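Local coordinates for protein cytochrome P450 (Novosphingobium aromaticivorans, PDB 3OFT) that binds haem as a member of the cytochrome P450 family, in a largely helical fold with smaller beta sheets, at residues 151-156 and 204-209; 134-139 and 388-393; 13-18 and 43-48; 37-42 and 294-299. All coordinates share one frame; numbering follows the deposited sequence.

Interaction 1: 151-156 and 204-209; sequences TLIDVP and DLFSRI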
loop_
_atom_site.group_PDB
_atom_site.type_symbol
_atom_site.label_atom_id
_atom_site.label_comp_id
_atom_site.label_asym_id
_atom_site.label_seq_id
_atom_site.Cartn_x
_atom_site.Cartn_y
_atom_site.Cartn_z
ATOM N N THR A 151 -14.868 -0.598 -10.773
ATOM C CA THR A 151 -15.515 0.725 -10.840
ATOM C C THR A 151 -14.620 1.804 -11.445
ATOM O O THR A 151 -15.078 2.554 -12.333
ATOM C CB THR A 151 -16.076 1.154 -9.451
ATOM O OG1 THR A 151 -16.963 0.126 -9.002
ATOM C CG2 THR A 151 -16.870 2.449 -9.536
ATOM N N LEU A 152 -13.358 1.875 -11.028
ATOM C CA LEU A 152 -12.428 2.896 -11.557
ATOM C C LEU A 152 -12.231 2.818 -13.082
ATOM O O LEU A 152 -12.131 3.850 -13.743
ATOM C CB LEU A 152 -11.031 2.827 -10.921
ATOM C CG LEU A 152 -10.782 2.888 -9.407
ATOM C CD1 LEU A 152 -9.292 2.640 -9.028
ATOM C CD2 LEU A 152 -11.306 4.163 -8.780
ATOM N N ILE A 153 -12.173 1.616 -13.631
ATOM C CA ILE A 153 -12.033 1.463 -15.084
ATOM C C ILE A 153 -13.377 1.376 -15.833
ATOM O O ILE A 153 -13.417 1.283 -17.070
ATOM C CB ILE A 153 -11.067 0.333 -15.449
ATOM C CG1 ILE A 153 -11.610 -1.045 -15.063
ATOM C CG2 ILE A 153 -9.718 0.599 -14.793
ATOM C CD1 ILE A 153 -10.944 -2.119 -15.861
ATOM N N ASP A 154 -14.462 1.440 -15.057
ATOM C CA ASP A 154 -15.831 1.408 -15.549
ATOM C C ASP A 154 -16.157 0.184 -16.440
ATOM O O ASP A 154 -16.595 0.339 -17.584
ATOM C CB ASP A 154 -16.162 2.733 -16.242
ATOM C CG ASP A 154 -17.671 2.950 -16.403
ATOM O OD1 ASP A 154 -18.060 3.802 -17.227
ATOM O OD2 ASP A 154 -18.459 2.246 -15.723
ATOM N N VAL A 155 -15.965 -1.027 -15.914
ATOM C CA VAL A 155 -16.359 -2.264 -16.650
ATOM C C VAL A 155 -17.886 -2.372 -16.703
ATOM O O VAL A 155 -18.545 -1.912 -15.786
ATOM C CB VAL A 155 -15.817 -3.564 -16.002
ATOM C CG1 VAL A 155 -14.312 -3.449 -15.727
ATOM C CG2 VAL A 155 -16.587 -3.884 -14.719
ATOM N N PRO A 156 -18.452 -2.966 -17.783
ATOM C CA PRO A 156 -19.930 -3.014 -17.837
ATOM C C PRO A 156 -20.507 -3.810 -16.659
ATOM O O PRO A 156 -19.931 -4.819 -16.237
ATOM C CB PRO A 156 -20.232 -3.681 -19.187
ATOM C CG PRO A 156 -18.975 -3.408 -20.028
ATOM C CD PRO A 156 -17.829 -3.455 -19.026
ATOM N N ASP A 204 -13.165 6.927 -17.911
ATOM C CA ASP A 204 -12.656 6.176 -16.765
ATOM C C ASP A 204 -11.154 6.383 -16.546
ATOM O O ASP A 204 -10.478 7.011 -17.358
ATOM C CB ASP A 204 -12.906 4.687 -17.001
ATOM C CG ASP A 204 -12.120 4.173 -18.188
ATOM O OD1 ASP A 204 -10.996 3.648 -17.986
ATOM O OD2 ASP A 204 -12.576 4.365 -19.332
ATOM N N LEU A 205 -10.628 5.790 -15.461
ATOM C CA LEU A 205 -9.205 5.933 -15.128
ATOM C C LEU A 205 -8.244 5.539 -16.231
ATOM O O LEU A 205 -7.330 6.311 -16.537
ATOM C CB LEU A 205 -8.851 5.155 -13.858
ATOM C CG LEU A 205 -7.427 5.221 -13.308
ATOM C CD1 LEU A 205 -6.938 6.680 -13.103
ATOM C CD2 LEU A 205 -7.284 4.366 -11.998
ATOM N N PHE A 206 -8.385 4.342 -16.802
ATOM C CA PHE A 206 -7.419 3.909 -17.821
ATOM C C PHE A 206 -7.490 4.835 -19.033
ATOM O O PHE A 206 -6.457 5.270 -19.557
ATOM C CB PHE A 206 -7.661 2.462 -18.272
ATOM C CG PHE A 206 -7.073 1.394 -17.357
ATOM C CD1 PHE A 206 -6.447 1.711 -16.150
ATOM C CD2 PHE A 206 -7.158 0.040 -17.741
ATOM C CE1 PHE A 206 -5.906 0.680 -15.311
ATOM C CE2 PHE A 206 -6.646 -1.003 -16.907
ATOM C CZ PHE A 206 -6.028 -0.684 -15.715
ATOM N N SER A 207 -8.705 5.104 -19.506
ATOM C CA SER A 207 -8.912 5.965 -20.688
ATOM C C SER A 207 -8.235 7.310 -20.554
ATOM O O SER A 207 -7.638 7.841 -21.511
ATOM C CB SER A 207 -10.402 6.240 -20.910
ATOM O OG SER A 207 -11.103 5.080 -21.290
ATOM N N ARG A 208 -8.358 7.884 -19.376
ATOM C CA ARG A 208 -7.839 9.200 -19.164
ATOM C C ARG A 208 -6.321 9.269 -19.108
ATOM O O ARG A 208 -5.725 10.247 -19.536
ATOM C CB ARG A 208 -8.477 9.783 -17.932
ATOM C CG ARG A 208 -9.797 10.482 -18.362
ATOM C CD ARG A 208 -10.510 11.085 -17.202
ATOM N NE ARG A 208 -10.424 10.103 -16.151
ATOM C CZ ARG A 208 -9.652 10.222 -15.099
ATOM N NH1 ARG A 208 -8.942 11.333 -14.921
ATOM N NH2 ARG A 208 -9.607 9.214 -14.237
ATOM N N ILE A 209 -5.689 8.221 -18.608
ATOM C CA ILE A 209 -4.221 8.214 -18.568
ATOM C C ILE A 209 -3.684 7.879 -19.956
ATOM O O ILE A 209 -2.733 8.511 -20.437
ATOM C CB ILE A 209 -3.676 7.161 -17.564
ATOM C CG1 ILE A 209 -4.089 7.535 -16.121
ATOM C CG2 ILE A 209 -2.152 7.105 -17.677
ATOM C CD1 ILE A 209 -3.753 6.474 -15.053
#
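The backbone of L152, at the C-terminal end of helix 144-152, meets the first turn of helix 205-210, where L205 N donates to L152 O over 3.0 Å in a nearly straight bond (169° at the hydrogen). Next to this bond the two leucine side chains lie alongside each other and point the same way, with L152 CD1 touching L205 CD2 at 4.0 Å. The same L152 side chain comes, at nearest approach, to about 4 Å from the bound haem. The arrangement joins two helix ends in the helical part of the cytochrome P450 fold: D154 takes a positive phi in a Schellman motif that finishes one helix, and D204 is the N-cap that begins the other. The D204 cap is made by OD1, which accepts from S207 N at 3.1 Å from above the carboxylate plane. D204 CB meanwhile rests 3.4 Å from I153 O and 3.9 Å from D154 CB. With CG1 of I153 set between its backbone N and carbonyl carbon (chi1 67°), CG2 is left to lie over the face of the F206 ring, 3.6 Å from the ring centroid and only 8° off the normal, a CH-pi contact. F206 also packs on C228 and L231 of helix 221-252. R197 of helix 179-199 touches the D204 side chain and gives I153 O a weak hydrogen bond.

Interaction 2: 134-139 and 388-393; sequences CDFVSD and TALPLV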
loop_
_atom_site.group_PDB
_atom_site.type_symbol
_atom_site.label_atom_id
_atom_site.label_comp_id
_atom_site.label_asym_id
_atom_site.label_seq_id
_atom_site.Cartn_x
_atom_site.Cartn_y
_atom_site.Cartn_z
ATOM N N CYS A 134 -17.969 -12.079 10.770
ATOM C CA CYS A 134 -17.281 -12.257 9.491
ATOM C C CYS A 134 -15.826 -12.505 9.756
ATOM O O CYS A 134 -15.331 -12.228 10.852
ATOM C CB CYS A 134 -17.453 -11.046 8.556
ATOM S SG CYS A 134 -16.655 -9.531 9.156
ATOM N N ASP A 135 -15.148 -13.044 8.743
ATOM C CA ASP A 135 -13.692 -13.072 8.713
ATOM C C ASP A 135 -13.360 -11.871 7.845
ATOM O O ASP A 135 -13.374 -11.946 6.628
ATOM C CB ASP A 135 -13.204 -14.418 8.140
ATOM C CG ASP A 135 -13.683 -15.625 8.977
ATOM O OD1 ASP A 135 -14.381 -16.518 8.421
ATOM O OD2 ASP A 135 -13.378 -15.660 10.202
ATOM N N PHE A 136 -13.078 -10.748 8.493
ATOM C CA PHE A 136 -13.068 -9.456 7.816
ATOM C C PHE A 136 -12.027 -9.364 6.704
ATOM O O PHE A 136 -12.273 -8.715 5.699
ATOM C CB PHE A 136 -12.850 -8.334 8.821
ATOM C CG PHE A 136 -12.928 -6.957 8.209
ATOM C CD1 PHE A 136 -14.149 -6.318 8.107
ATOM C CD2 PHE A 136 -11.778 -6.318 7.710
ATOM C CE1 PHE A 136 -14.243 -5.051 7.536
ATOM C CE2 PHE A 136 -11.856 -5.057 7.132
ATOM C CZ PHE A 136 -13.110 -4.415 7.064
ATOM N N VAL A 137 -10.877 -9.995 6.880
ATOM C CA VAL A 137 -9.850 -9.960 5.845
ATOM C C VAL A 137 -10.357 -10.670 4.594
ATOM O O VAL A 137 -10.281 -10.107 3.493
ATOM C CB VAL A 137 -8.499 -10.562 6.314
ATOM C CG1 VAL A 137 -7.518 -10.720 5.146
ATOM C CG2 VAL A 137 -7.910 -9.730 7.439
ATOM N N SER A 138 -10.855 -11.902 4.738
ATOM C CA SER A 138 -11.236 -12.625 3.539
ATOM C C SER A 138 -12.614 -12.199 3.010
ATOM O O SER A 138 -12.844 -12.271 1.812
ATOM C CB SER A 138 -11.135 -14.154 3.732
ATOM O OG SER A 138 -11.893 -14.535 4.840
ATOM N N ASP A 139 -13.518 -11.737 3.885
ATOM C CA ASP A 139 -14.897 -11.370 3.465
ATOM C C ASP A 139 -15.037 -9.917 3.015
ATOM O O ASP A 139 -15.986 -9.573 2.294
ATOM C CB ASP A 139 -15.923 -11.611 4.604
ATOM C CG ASP A 139 -15.954 -13.056 5.086
ATOM O OD1 ASP A 139 -15.617 -13.941 4.282
ATOM O OD2 ASP A 139 -16.307 -13.310 6.258
ATOM N N THR A 388 -3.890 -11.095 8.608
ATOM C CA THR A 388 -4.272 -12.295 7.852
ATOM C C THR A 388 -5.574 -12.885 8.394
ATOM O O THR A 388 -6.253 -13.625 7.679
ATOM C CB THR A 388 -3.153 -13.347 7.895
ATOM O OG1 THR A 388 -2.770 -13.580 9.258
ATOM C CG2 THR A 388 -1.937 -12.833 7.122
ATOM N N ALA A 389 -5.903 -12.617 9.657
ATOM C CA ALA A 389 -7.275 -12.907 10.136
ATOM C C ALA A 389 -7.747 -11.835 11.100
ATOM O O ALA A 389 -6.994 -11.349 11.977
ATOM C CB ALA A 389 -7.418 -14.319 10.770
ATOM N N LEU A 390 -8.995 -11.456 10.898
ATOM C CA LEU A 390 -9.651 -10.485 11.723
ATOM C C LEU A 390 -11.104 -10.875 11.970
ATOM O O LEU A 390 -11.994 -10.453 11.260
ATOM C CB LEU A 390 -9.527 -9.089 11.060
ATOM C CG LEU A 390 -10.148 -7.886 11.748
ATOM C CD1 LEU A 390 -9.700 -7.793 13.230
ATOM C CD2 LEU A 390 -9.788 -6.611 10.952
ATOM N N PRO A 391 -11.344 -11.712 12.989
ATOM C CA PRO A 391 -12.683 -12.232 13.232
ATOM C C PRO A 391 -13.512 -11.243 14.056
ATOM O O PRO A 391 -13.177 -10.964 15.226
ATOM C CB PRO A 391 -12.406 -13.512 14.036
ATOM C CG PRO A 391 -11.156 -13.192 14.829
ATOM C CD PRO A 391 -10.325 -12.290 13.906
ATOM N N LEU A 392 -14.584 -10.728 13.445
ATOM C CA LEU A 392 -15.480 -9.758 14.068
ATOM C C LEU A 392 -16.809 -10.404 14.403
ATOM O O LEU A 392 -17.188 -11.371 13.757
ATOM C CB LEU A 392 -15.734 -8.597 13.099
ATOM C CG LEU A 392 -14.444 -7.866 12.651
ATOM C CD1 LEU A 392 -14.803 -6.708 11.728
ATOM C CD2 LEU A 392 -13.660 -7.376 13.863
ATOM N N VAL A 393 -17.515 -9.836 15.384
ATOM C CA VAL A 393 -18.841 -10.261 15.793
ATOM C C VAL A 393 -19.665 -9.009 16.119
ATOM O O VAL A 393 -19.106 -7.948 16.478
ATOM C CB VAL A 393 -18.804 -11.235 17.023
ATOM C CG1 VAL A 393 -18.075 -12.518 16.686
ATOM C CG2 VAL A 393 -18.153 -10.568 18.285
HETATM O O HOH W 1 -10.376 -12.805 8.486
#
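F136 carries its CG anti to the backbone N (chi1 -176°), while L392 turns its CG beside its own N (chi1 -58°) and extends to bring CD1 to the aromatic ring. The ring has a leucine methyl near each ortho carbon: L392 CD1 lies 3.7 Å from F136 CD1, and L390 CD2 lies 3.8 Å from F136 CD2. L390 runs alongside F136 in the same direction, whereas V137 crosses L390 at about a right angle and sets its CG2 4.0 Å from L390 CB. Beneath these side chains the backbones pair as antiparallel strands, which adds strand 133-135 to the small antiparallel sheet built round strand 386-394 in the cytochrome P450 fold. C134 and L392 form a hydrogen-bonded pair, with C134 N reaching L392 O at 3.2 Å and L392 N reaching C134 O at 3.1 Å, and D135 with P391 is the non-hydrogen-bonded pair that follows. The pairing outlasts the strand, because F136 N, already in the helix, donates to L390 O over 3.0 Å. One residue further on, a water accepts from both V137 N and L390 N and so bridges the diverging chains. D135 occupies the N-cap position, and its backbone N is held by D139 OD2 at 2.8 Å, an oxygen that also forms a salt bridge with R131. Around this strand-to-helix junction, F136 packs on I243 and A247 of helix 221-252 and meets W362 of helix 348-365 edge-to-face. L390 and L392 lean on L371 of strand 369-371, while L248 and A251 of helix 221-252 touch L390 and L392 respectively.

Interaction 3: 13-18 and 43-48; sequences DFDIFN and TANGGH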
loop_
_atom_site.group_PDB
_atom_site.type_symbol
_atom_site.label_atom_id
_atom_site.label_comp_id
_atom_site.label_asym_id
_atom_site.label_seq_id
_atom_site.Cartn_x
_atom_site.Cartn_y
_atom_site.Cartn_z
ATOM N N ASP A 13 20.402 -10.233 11.630
ATOM C CA ASP A 13 19.909 -11.257 10.728
ATOM C C ASP A 13 18.404 -11.101 10.423
ATOM O O ASP A 13 17.776 -11.990 9.814
ATOM C CB ASP A 13 20.239 -12.630 11.298
ATOM C CG ASP A 13 19.482 -12.917 12.568
ATOM O OD1 ASP A 13 19.486 -14.091 13.021
ATOM O OD2 ASP A 13 18.891 -11.970 13.133
ATOM N N PHE A 14 17.837 -9.977 10.835
ATOM C CA PHE A 14 16.440 -9.596 10.529
ATOM C C PHE A 14 15.939 -9.994 9.134
ATOM O O PHE A 14 16.472 -9.512 8.133
ATOM C CB PHE A 14 16.293 -8.080 10.713
ATOM C CG PHE A 14 14.875 -7.612 10.925
ATOM C CD1 PHE A 14 14.346 -7.498 12.225
ATOM C CD2 PHE A 14 14.084 -7.235 9.840
ATOM C CE1 PHE A 14 13.058 -7.029 12.428
ATOM C CE2 PHE A 14 12.762 -6.797 10.034
ATOM C CZ PHE A 14 12.268 -6.666 11.351
ATOM N N ASP A 15 14.912 -10.859 9.077
ATOM C CA ASP A 15 14.277 -11.286 7.834
ATOM C C ASP A 15 13.036 -10.424 7.578
ATOM O O ASP A 15 12.028 -10.578 8.264
ATOM C CB ASP A 15 13.851 -12.755 7.939
ATOM C CG ASP A 15 13.099 -13.255 6.712
ATOM O OD1 ASP A 15 12.707 -14.441 6.779
ATOM O OD2 ASP A 15 12.869 -12.523 5.696
ATOM N N ILE A 16 13.104 -9.541 6.583
ATOM C CA ILE A 16 11.978 -8.634 6.292
ATOM C C ILE A 16 10.654 -9.313 5.904
ATOM O O ILE A 16 9.557 -8.728 6.078
ATOM C CB ILE A 16 12.400 -7.565 5.258
ATOM C CG1 ILE A 16 12.736 -8.253 3.923
ATOM C CG2 ILE A 16 13.535 -6.726 5.881
ATOM C CD1 ILE A 16 13.595 -7.438 2.941
ATOM N N PHE A 17 10.738 -10.553 5.434
ATOM C CA PHE A 17 9.559 -11.339 5.105
ATOM C C PHE A 17 8.896 -11.987 6.320
ATOM O O PHE A 17 7.721 -12.323 6.256
ATOM C CB PHE A 17 9.856 -12.368 3.989
ATOM C CG PHE A 17 10.286 -11.730 2.695
ATOM C CD1 PHE A 17 9.366 -11.067 1.892
ATOM C CD2 PHE A 17 11.625 -11.761 2.292
ATOM C CE1 PHE A 17 9.755 -10.468 0.688
ATOM C CE2 PHE A 17 12.029 -11.152 1.091
ATOM C CZ PHE A 17 11.098 -10.511 0.285
ATOM N N ASN A 18 9.643 -12.203 7.403
ATOM C CA ASN A 18 9.043 -12.704 8.639
ATOM C C ASN A 18 9.727 -12.136 9.876
ATOM O O ASN A 18 10.489 -12.829 10.551
ATOM C CB ASN A 18 8.836 -14.244 8.694
ATOM C CG ASN A 18 9.735 -15.024 7.756
ATOM O OD1 ASN A 18 9.527 -15.064 6.538
ATOM N ND2 ASN A 18 10.723 -15.703 8.328
ATOM N N THR A 43 22.003 -9.972 7.099
ATOM C CA THR A 43 22.573 -11.062 6.312
ATOM C C THR A 43 21.517 -11.915 5.593
ATOM O O THR A 43 21.865 -12.664 4.668
ATOM C CB THR A 43 23.413 -11.978 7.190
ATOM O OG1 THR A 43 22.619 -12.382 8.300
ATOM C CG2 THR A 43 24.631 -11.233 7.703
ATOM N N ALA A 44 20.233 -11.779 5.970
ATOM C CA ALA A 44 19.177 -12.577 5.339
ATOM C C ALA A 44 18.877 -11.992 3.966
ATOM O O ALA A 44 19.318 -10.866 3.646
ATOM C CB ALA A 44 17.906 -12.616 6.215
ATOM N N ASN A 45 18.170 -12.774 3.155
ATOM C CA ASN A 45 17.689 -12.361 1.828
ATOM C C ASN A 45 18.798 -11.790 0.941
ATOM O O ASN A 45 18.619 -10.758 0.286
ATOM C CB ASN A 45 16.533 -11.375 1.976
ATOM C CG ASN A 45 15.337 -12.010 2.645
ATOM O OD1 ASN A 45 14.779 -12.993 2.147
ATOM N ND2 ASN A 45 14.991 -11.518 3.816
ATOM N N GLY A 46 19.950 -12.447 0.938
ATOM C CA GLY A 46 21.027 -12.036 0.037
ATOM C C GLY A 46 21.945 -10.927 0.548
ATOM O O GLY A 46 22.952 -10.613 -0.106
ATOM N N GLY A 47 21.608 -10.333 1.695
ATOM C CA GLY A 47 22.426 -9.267 2.266
ATOM C C GLY A 47 22.012 -7.889 1.762
ATOM O O GLY A 47 22.106 -7.592 0.557
ATOM N N HIS A 48 21.565 -7.045 2.691
ATOM C CA HIS A 48 21.021 -5.719 2.327
ATOM C C HIS A 48 20.929 -4.795 3.551
ATOM O O HIS A 48 20.791 -5.273 4.688
ATOM C CB HIS A 48 19.647 -5.880 1.637
ATOM C CG HIS A 48 18.544 -6.288 2.563
ATOM N ND1 HIS A 48 18.126 -7.597 2.709
ATOM C CD2 HIS A 48 17.756 -5.549 3.372
ATOM C CE1 HIS A 48 17.127 -7.641 3.584
ATOM N NE2 HIS A 48 16.915 -6.417 4.027
#
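N45, D13 and A44 carry the largest buried areas where the loop after strand 11-12 meets the turn before strand 48-51. N45 stands in the type I' beta turn from A44 to G47 and sends its amide across D15 at about a right angle. D15 holds its CG anti to the backbone N (chi1 176°), which carries the carboxylate out to N45. N45 ND2 donates to D15 OD2 over 3.0 Å, almost straight at 168°, with the acceptor lying in the amide plane. F17 N reaches the same D15 OD2 at 2.9 Å from the opposite face of the carboxylate, closing an Asx turn. At the other end of the amide, N45 OD1 comes to the edge of the F17 ring, 3.4 Å from CD2, and the two planes stand 79° apart. A44 offers only its methyl, which lies 3.7 Å from D13 O and 3.9 Å from F14 O. D13 contributes CB, 3.8 Å from T43 OG1, while its carboxylate leads away. Deeper in, I16 CD1 meets the ring of H48. Gripped from two faces, D15 OD2 sets the Asx turn and joins it to the hairpin turn, while the edge of F17 probably offers the N45 oxygen a mild electrostatic attraction.

Interaction 4: 37-42 and 294-299; sequences PGLVWS and DGVTIR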
loop_
_atom_site.group_PDB
_atom_site.type_symbol
_atom_site.label_atom_id
_atom_site.label_comp_id
_atom_site.label_asym_id
_atom_site.label_seq_id
_atom_site.Cartn_x
_atom_site.Cartn_y
_atom_site.Cartn_z
ATOM N N PRO A 37 21.233 0.353 15.998
ATOM C CA PRO A 37 21.732 1.361 15.069
ATOM C C PRO A 37 20.648 1.797 14.037
ATOM O O PRO A 37 19.755 1.010 13.709
ATOM C CB PRO A 37 22.901 0.648 14.377
ATOM C CG PRO A 37 23.302 -0.476 15.322
ATOM C CD PRO A 37 22.029 -0.889 15.975
ATOM N N GLY A 38 20.726 3.037 13.575
ATOM C CA GLY A 38 19.731 3.602 12.661
ATOM C C GLY A 38 19.842 3.113 11.230
ATOM O O GLY A 38 18.996 3.443 10.395
ATOM N N LEU A 39 20.901 2.354 10.941
ATOM C CA LEU A 39 21.109 1.733 9.612
ATOM C C LEU A 39 21.872 0.451 9.849
ATOM O O LEU A 39 23.000 0.500 10.372
ATOM C CB LEU A 39 21.867 2.686 8.673
ATOM C CG LEU A 39 22.031 2.411 7.181
ATOM C CD1 LEU A 39 20.719 2.016 6.497
ATOM C CD2 LEU A 39 22.613 3.671 6.486
ATOM N N VAL A 40 21.231 -0.688 9.569
ATOM C CA VAL A 40 21.779 -2.028 9.876
ATOM C C VAL A 40 21.932 -2.826 8.578
ATOM O O VAL A 40 21.284 -2.509 7.561
ATOM C CB VAL A 40 20.920 -2.820 10.943
ATOM C CG1 VAL A 40 21.015 -2.158 12.313
ATOM C CG2 VAL A 40 19.442 -2.964 10.540
ATOM N N TRP A 41 22.812 -3.822 8.580
ATOM C CA TRP A 41 23.002 -4.687 7.416
ATOM C C TRP A 41 22.472 -6.031 7.794
ATOM O O TRP A 41 23.007 -6.643 8.704
ATOM C CB TRP A 41 24.490 -4.849 7.095
ATOM C CG TRP A 41 24.769 -5.858 6.002
ATOM C CD1 TRP A 41 25.118 -7.174 6.158
ATOM C CD2 TRP A 41 24.732 -5.610 4.594
ATOM N NE1 TRP A 41 25.300 -7.768 4.911
ATOM C CE2 TRP A 41 25.078 -6.823 3.942
ATOM C CE3 TRP A 41 24.473 -4.469 3.817
ATOM C CZ2 TRP A 41 25.155 -6.931 2.555
ATOM C CZ3 TRP A 41 24.554 -4.580 2.427
ATOM C CH2 TRP A 41 24.902 -5.805 1.818
ATOM N N SER A 42 21.427 -6.515 7.111
ATOM C CA SER A 42 20.909 -7.843 7.418
ATOM C C SER A 42 21.620 -8.830 6.521
ATOM O O SER A 42 21.819 -8.566 5.341
ATOM C CB SER A 42 19.391 -7.951 7.207
ATOM O OG SER A 42 18.971 -9.301 7.333
ATOM N N ASP A 294 23.987 7.969 8.365
ATOM C CA ASP A 294 24.121 7.482 9.737
ATOM C C ASP A 294 25.547 7.027 10.101
ATOM O O ASP A 294 25.714 6.105 10.908
ATOM C CB ASP A 294 23.136 6.333 10.002
ATOM C CG ASP A 294 23.080 5.948 11.484
ATOM O OD1 ASP A 294 23.036 6.873 12.327
ATOM O OD2 ASP A 294 23.074 4.742 11.816
ATOM N N GLY A 295 26.557 7.631 9.475
ATOM C CA GLY A 295 27.954 7.279 9.764
ATOM C C GLY A 295 28.531 6.080 9.027
ATOM O O GLY A 295 29.621 5.595 9.365
ATOM N N VAL A 296 27.802 5.570 8.038
ATOM C CA VAL A 296 28.317 4.515 7.163
ATOM C C VAL A 296 28.117 4.960 5.719
ATOM O O VAL A 296 27.575 6.047 5.477
ATOM C CB VAL A 296 27.677 3.121 7.404
ATOM C CG1 VAL A 296 28.068 2.557 8.779
ATOM C CG2 VAL A 296 26.134 3.152 7.203
ATOM N N THR A 297 28.593 4.148 4.775
ATOM C CA THR A 297 28.464 4.430 3.354
ATOM C C THR A 297 27.773 3.252 2.693
ATOM O O THR A 297 28.282 2.119 2.678
ATOM C CB THR A 297 29.822 4.612 2.651
ATOM O OG1 THR A 297 30.524 5.700 3.254
ATOM C CG2 THR A 297 29.647 4.897 1.139
ATOM N N ILE A 298 26.608 3.541 2.133
ATOM C CA ILE A 298 25.951 2.599 1.260
ATOM C C ILE A 298 26.705 2.698 -0.072
ATOM O O ILE A 298 26.816 3.770 -0.636
ATOM C CB ILE A 298 24.451 2.966 1.094
ATOM C CG1 ILE A 298 23.739 2.871 2.451
ATOM C CG2 ILE A 298 23.805 2.057 0.028
ATOM C CD1 ILE A 298 22.389 3.555 2.522
ATOM N N ARG A 299 27.246 1.596 -0.564
ATOM C CA ARG A 299 28.018 1.597 -1.823
ATOM C C ARG A 299 27.155 1.306 -3.024
ATOM O O ARG A 299 26.193 0.524 -2.918
ATOM C CB ARG A 299 29.116 0.514 -1.770
ATOM C CG ARG A 299 30.182 0.785 -0.688
ATOM C CD ARG A 299 31.364 -0.194 -0.809
ATOM N NE ARG A 299 32.130 0.052 -2.026
ATOM C CZ ARG A 299 33.071 -0.754 -2.509
ATOM N NH1 ARG A 299 33.378 -1.886 -1.885
ATOM N NH2 ARG A 299 33.705 -0.421 -3.635
HETATM O O HOH W 2 23.096 4.567 14.442
#
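L39 CD2 touches two residues of the facing segment, V296 CG2 at 3.6 Å and I298 CD1 at 4.0 Å. The leucine crosses V296 at a slant and I298 at about a right angle, its CG placed opposite the backbone N (chi1 -170°) so that the branch reaches over to them. Nearer the start of strand 39-42, D294 approaches with its CB 4.1 Å from L39 CB. Its carboxylate also extends away from its own N (chi1 -171°), which brings OD2 over the G38-L39 backbone. The clear polar link there runs through a water, which accepts from G38 N at 3.0 Å and donates to D294 OD2 at 2.6 Å. L39 N lies 3.3 Å from D294 OD2, but at an angle too poor for a hydrogen bond. Two arginines then hold the carboxylate, R10 by a salt bridge to OD2 and R53 by one to OD1. R10 serves both sides, since its NH1 also donates to L39 O, and it would be expected to favour the charged form of D294. Around the apolar part, W49 of strand 48-51 touches both L39 and I298, L60 of helix 54-62 packs on I298, and P7 on V296. D294 and G295, both with positive phi, form the tight two-residue connection between strands 291-293 and 296-298. The arrangement is that of a small antiparallel beta hairpin packed against strands 39-42 and 48-51 of a mixed sheet, here the mixed sheet of the cytochrome P450 fold.

From the N terminus, interaction 3 closes the first loop, joining 13-18 to 43-48 around helix 26-31. Interaction 4 opens within that loop at 37-42 and closes only at 294-299, so the two cross; they also touch directly, with a probable hydrogen bond between F14 O and S42 OG. Interaction 2 opens at 134-139 and ends at 388-393, crossing interaction 4. Interaction 1, from 151-156 to 204-209, falls entirely within the spans of both 2 and 4. Interactions 3 and 4 thus tie up the mixed sheet and its neighbouring hairpin, while 1, on the opposite side of the chain's centre, joins helix ends and 2 pairs the C-terminal strand 386-394 with strand 133-135 and the start of helix 136-141.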